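Local coordinates for DNA repair and recombination protein radB (Thermococcus kodakarensis, PDB 2CVH) that probably takes part in homologous recombination and DNA repair as a RecA-like protein that binds DNA and has a very weak ATPase activity, at residues 130-135 and 173-178. Numbering follows the deposited sequence.
Sequences ELSRQL and GYRCKD
Arg175 bends at chi2 (74°) and then runs straight through chi3 (-179°), which carries its guanidinium from segment 173-178 past Leu135 to Ser132; chi1 of Ser132 (-58°) sets OG beside the backbone N, on the side where the arginine arrives. Leu135 and Ser132, one helical turn apart on helix 128-145, meet different parts of the arginine. Leu135 takes the aliphatic part: its CB lies 3.4 Å from Arg175 CG, and its CD1 meets both Arg175 CB and CG at 3.6 Å. Ser132 takes the flat end, its CB resting over one face of the guanidinium, 3.2 Å from Arg175 NH2, with CA above the same plane but displaced toward the rim. Ser132 OG lies 3.0 Å from Arg175 NH1; the hydroxyl is hydrogen-bonded to Ile128 O, one turn back in its own helix. Arg175 NE has a weak hydrogen bond to Gln136 OE1 on that helix. With an alanine in place of this arginine, Leu135 CB and CD1 would probably lose the CG they pack on, Ser132 CB its flat guanidinium neighbour, and Gln136 OE1 this weak donor. Farther along this segment, Lys177 NZ hydrogen-bonds back to Tyr174 O at 3.0 Å, nearly in line with the carbonyl bond. Leu135 also packs on Leu172 and on Leu22 of strand 22-26, where Cys176 joins it. Plain packing away from the predicted ATP-binding loop, the contact sets helix 128-145 of the RecA-like core against the residues that link helix 170-174 to strand 178-184, which lies next to strand 22-26 in the central sheet.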
loop_
_atom_site.group_PDB
_atom_site.type_symbol
_atom_site.label_atom_id
_atom_site.label_comp_id
_atom_site.label_asym_id
_atom_site.label_seq_id
_atom_site.Cartn_x
_atom_site.Cartn_y
_atom_site.Cartn_z
ATOM N N GLU A 130 14.080 -4.113 13.472
ATOM C CA GLU A 130 12.697 -4.082 13.937
ATOM C C GLU A 130 11.779 -3.964 12.721
ATOM O O GLU A 130 10.667 -4.502 12.708
ATOM C CB GLU A 130 12.491 -2.894 14.884
ATOM C CG GLU A 130 12.209 -3.298 16.322
ATOM C CD GLU A 130 10.853 -3.964 16.492
ATOM O OE1 GLU A 130 10.718 -4.786 17.421
ATOM O OE2 GLU A 130 9.928 -3.664 15.703
ATOM N N LEU A 131 12.250 -3.233 11.713
ATOM C CA LEU A 131 11.511 -3.068 10.475
ATOM C C LEU A 131 11.458 -4.443 9.818
ATOM O O LEU A 131 10.393 -4.905 9.410
ATOM C CB LEU A 131 12.217 -2.065 9.558
ATOM C CG LEU A 131 11.645 -1.897 8.146
ATOM C CD1 LEU A 131 10.181 -1.480 8.218
ATOM C CD2 LEU A 131 12.471 -0.878 7.362
ATOM N N SER A 132 12.605 -5.116 9.785
ATOM C CA SER A 132 12.712 -6.454 9.207
ATOM C C SER A 132 11.806 -7.445 9.943
ATOM O O SER A 132 11.305 -8.401 9.350
ATOM C CB SER A 132 14.168 -6.926 9.248
ATOM O OG SER A 132 15.004 -6.024 8.544
ATOM N N ARG A 133 11.617 -7.212 11.239
ATOM C CA ARG A 133 10.739 -8.033 12.073
ATOM C C ARG A 133 9.331 -7.941 11.482
ATOM O O ARG A 133 8.697 -8.948 11.160
ATOM C CB ARG A 133 10.685 -7.451 13.495
ATOM C CG ARG A 133 10.800 -8.467 14.630
ATOM C CD ARG A 133 12.264 -8.820 14.893
ATOM N NE ARG A 133 13.010 -7.708 15.486
ATOM C CZ ARG A 133 14.324 -7.714 15.694
ATOM N NH1 ARG A 133 15.052 -8.770 15.354
ATOM N NH2 ARG A 133 14.904 -6.676 16.280
ATOM N N GLN A 134 8.869 -6.703 11.340
ATOM C CA GLN A 134 7.555 -6.386 10.798
ATOM C C GLN A 134 7.347 -6.901 9.380
ATOM O O GLN A 134 6.365 -7.578 9.096
ATOM C CB GLN A 134 7.346 -4.873 10.853
ATOM C CG GLN A 134 7.304 -4.358 12.283
ATOM C CD GLN A 134 7.316 -2.849 12.398
ATOM O OE1 GLN A 134 6.385 -2.170 11.962
ATOM N NE2 GLN A 134 8.371 -2.313 13.008
ATOM N N LEU A 135 8.285 -6.592 8.495
ATOM C CA LEU A 135 8.183 -7.024 7.113
ATOM C C LEU A 135 8.082 -8.536 7.054
ATOM O O LEU A 135 7.228 -9.081 6.352
ATOM C CB LEU A 135 9.360 -6.490 6.291
ATOM C CG LEU A 135 9.340 -4.969 6.038
ATOM C CD1 LEU A 135 10.589 -4.543 5.280
ATOM C CD2 LEU A 135 8.084 -4.552 5.251
ATOM N N GLY A 173 14.300 -3.631 1.099
ATOM C CA GLY A 173 13.766 -3.329 -0.210
ATOM C C GLY A 173 13.301 -4.635 -0.820
ATOM O O GLY A 173 12.126 -4.772 -1.160
ATOM N N TYR A 174 14.207 -5.609 -0.931
ATOM C CA TYR A 174 13.870 -6.906 -1.516
ATOM C C TYR A 174 12.848 -7.679 -0.686
ATOM O O TYR A 174 12.417 -8.773 -1.072
ATOM C CB TYR A 174 15.129 -7.739 -1.802
ATOM C CG TYR A 174 15.947 -7.212 -2.971
ATOM C CD1 TYR A 174 17.086 -6.433 -2.755
ATOM C CD2 TYR A 174 15.555 -7.455 -4.291
ATOM C CE1 TYR A 174 17.813 -5.902 -3.830
ATOM C CE2 TYR A 174 16.266 -6.932 -5.364
ATOM C CZ TYR A 174 17.394 -6.157 -5.124
ATOM O OH TYR A 174 18.110 -5.637 -6.169
ATOM N N ARG A 175 12.469 -7.105 0.457
ATOM C CA ARG A 175 11.449 -7.690 1.322
ATOM C C ARG A 175 10.147 -7.583 0.522
ATOM O O ARG A 175 9.235 -8.407 0.666
ATOM C CB ARG A 175 11.311 -6.886 2.615
ATOM C CG ARG A 175 11.500 -7.696 3.881
ATOM C CD ARG A 175 12.960 -8.042 4.108
ATOM N NE ARG A 175 13.173 -8.838 5.318
ATOM C CZ ARG A 175 14.163 -8.629 6.182
ATOM N NH1 ARG A 175 15.031 -7.642 5.975
ATOM N NH2 ARG A 175 14.301 -9.418 7.242
ATOM N N CYS A 176 10.079 -6.547 -0.312
ATOM C CA CYS A 176 8.931 -6.290 -1.160
ATOM C C CYS A 176 9.301 -6.713 -2.563
ATOM O O CYS A 176 10.197 -6.148 -3.178
ATOM C CB CYS A 176 8.552 -4.809 -1.111
ATOM S SG CYS A 176 8.030 -4.235 0.547
ATOM N N LYS A 177 8.665 -7.778 -3.027
ATOM C CA LYS A 177 8.922 -8.316 -4.351
ATOM C C LYS A 177 8.455 -7.390 -5.459
ATOM O O LYS A 177 9.053 -7.345 -6.533
ATOM C CB LYS A 177 8.254 -9.685 -4.495
ATOM C CG LYS A 177 9.226 -10.875 -4.419
ATOM C CD LYS A 177 10.171 -10.756 -3.242
ATOM C CE LYS A 177 11.132 -11.905 -3.167
ATOM N NZ LYS A 177 12.093 -11.605 -2.067
ATOM N N ASP A 178 7.355 -6.696 -5.216
ATOM C CA ASP A 178 6.807 -5.773 -6.194
ATOM C C ASP A 178 6.889 -4.367 -5.613
ATOM O O ASP A 178 6.684 -4.170 -4.408
ATOM C CB ASP A 178 5.358 -6.134 -6.519
ATOM C CG ASP A 178 5.215 -7.520 -7.100
ATOM O OD1 ASP A 178 6.251 -8.102 -7.474
ATOM O OD2 ASP A 178 4.067 -8.020 -7.190
#